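Local coordinates for protein Tas1 (Pseudomonas aeruginosa, PDB 6OX6) that is a type VI secretion toxin that pyrophosphorylates adenosine nucleotides to (p)ppApp, draining ADP and ATP in competitor cells, at residues V364-P367 with E368-Y371. Numbering follows the deposited sequence.
Sequences VNSP and EMIY
S366 and M369 meet at a helix N-cap, where strand 359-365 of the mixed sheet turns into helix 367-373. S366 OG lies between its own backbone N and carbonyl carbon, with chi1 at 58°. From there S366 OG accepts a weak capping bond from M369 N at 3.4 Å. The S366 carbonyl takes I370 N, and the P367 carbonyl takes Y371 N, which begins the helical bonding.

N365, the last strand residue, points its CB at the helix, and its side chain crosses that of M369 at a slant. N365 CB packs against I370 CD1 at 4.0 Å. N365 CG comes next and faces M369 CB at 3.4 Å. The amide then divides. N365 OD1 curls toward the backbone and accepts the N-H of the next residue, S366 N, at 3.0 Å, with the donor well off the C=O direction (C=O...N angle 99°). The same oxygen, N365 OD1, presses on M369 CB at 3.0 Å, a tight fit. ND2 points elsewhere: it donates to S346 O and, weakly, to the Y345 hydroxyl. The amide is thus held at both ends, and its rotation is probably fixed.

M369 is selenomethionine; its chain bends at chi2 and chi3 and carries its end away from 364-367, to touch Y345 and S346. I370 and P367 both touch I313 of the neighbouring strand and L383 of helix 376-383, so the turn is packed between sheet and helices. On the flank of the cap, E368 bends at chi2 (70°) and runs alongside the proline ring, which brings E368 OE1 to 3.4 Å from P367 CD.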
loop_
_atom_site.group_PDB
_atom_site.type_symbol
_atom_site.label_atom_id
_atom_site.label_comp_id
_atom_site.label_asym_id
_atom_site.label_seq_id
_atom_site.Cartn_x
_atom_site.Cartn_y
_atom_site.Cartn_z
ATOM N N VAL A 364 -7.536 -5.988 -3.937
ATOM C CA VAL A 364 -8.078 -7.308 -4.220
ATOM C C VAL A 364 -7.218 -8.336 -3.513
ATOM O O VAL A 364 -5.984 -8.249 -3.536
ATOM C CB VAL A 364 -8.123 -7.626 -5.732
ATOM C CG1 VAL A 364 -9.046 -8.781 -5.959
ATOM C CG2 VAL A 364 -8.562 -6.402 -6.571
ATOM N N ASN A 365 -7.865 -9.329 -2.917
ATOM C CA ASN A 365 -7.130 -10.413 -2.273
ATOM C C ASN A 365 -8.090 -11.561 -2.033
ATOM O O ASN A 365 -9.304 -11.422 -2.197
ATOM C CB ASN A 365 -6.498 -9.979 -0.946
ATOM C CG ASN A 365 -5.086 -10.527 -0.776
ATOM O OD1 ASN A 365 -4.786 -11.629 -1.238
ATOM N ND2 ASN A 365 -4.210 -9.749 -0.151
ATOM N N SER A 366 -7.523 -12.699 -1.634
ATOM C CA SER A 366 -8.285 -13.881 -1.287
ATOM C C SER A 366 -8.698 -13.855 0.183
ATOM O O SER A 366 -8.140 -13.100 0.993
ATOM C CB SER A 366 -7.458 -15.131 -1.565
ATOM O OG SER A 366 -6.250 -15.091 -0.830
ATOM N N PRO A 367 -9.688 -14.669 0.559
ATOM C CA PRO A 367 -10.023 -14.768 1.989
ATOM C C PRO A 367 -8.865 -15.285 2.831
ATOM O O PRO A 367 -8.694 -14.839 3.975
ATOM C CB PRO A 367 -11.221 -15.738 2.013
ATOM C CG PRO A 367 -11.771 -15.728 0.607
ATOM C CD PRO A 367 -10.579 -15.495 -0.279
ATOM N N GLU A 368 -8.049 -16.187 2.290
ATOM C CA GLU A 368 -6.953 -16.745 3.075
ATOM C C GLU A 368 -5.941 -15.670 3.440
ATOM O O GLU A 368 -5.453 -15.618 4.578
ATOM C CB GLU A 368 -6.272 -17.885 2.306
ATOM C CG GLU A 368 -7.143 -19.126 2.141
ATOM C CD GLU A 368 -8.334 -18.924 1.182
ATOM O OE1 GLU A 368 -8.352 -17.914 0.440
ATOM O OE2 GLU A 368 -9.261 -19.771 1.178
HETATM N N MSE A 369 -5.616 -14.812 2.480
HETATM C CA MSE A 369 -4.647 -13.752 2.697
HETATM C C MSE A 369 -5.141 -12.734 3.684
HETATM O O MSE A 369 -4.346 -12.242 4.514
HETATM C CB MSE A 369 -4.356 -13.061 1.369
HETATM C CG MSE A 369 -3.408 -13.896 0.516
HETATM SE SE MSE A 369 -1.868 -14.460 1.605
HETATM C CE MSE A 369 -1.243 -12.672 2.147
ATOM N N ILE A 370 -6.426 -12.403 3.620
ATOM C CA ILE A 370 -7.014 -11.412 4.521
ATOM C C ILE A 370 -7.101 -11.964 5.938
ATOM O O ILE A 370 -6.796 -11.269 6.914
ATOM C CB ILE A 370 -8.387 -10.971 4.001
ATOM C CG1 ILE A 370 -8.183 -10.016 2.812
ATOM C CG2 ILE A 370 -9.194 -10.300 5.167
ATOM C CD1 ILE A 370 -9.365 -9.908 1.889
ATOM N N TYR A 371 -7.532 -13.215 6.072
ATOM C CA TYR A 371 -7.466 -13.899 7.354
ATOM C C TYR A 371 -6.073 -13.789 7.953
ATOM O O TYR A 371 -5.904 -13.471 9.136
ATOM C CB TYR A 371 -7.845 -15.370 7.164
ATOM C CG TYR A 371 -7.795 -16.172 8.423
ATOM C CD1 TYR A 371 -6.783 -17.098 8.649
ATOM C CD2 TYR A 371 -8.763 -16.007 9.397
ATOM C CE1 TYR A 371 -6.746 -17.844 9.824
ATOM C CE2 TYR A 371 -8.736 -16.726 10.566
ATOM C CZ TYR A 371 -7.724 -17.641 10.771
ATOM O OH TYR A 371 -7.719 -18.351 11.944
#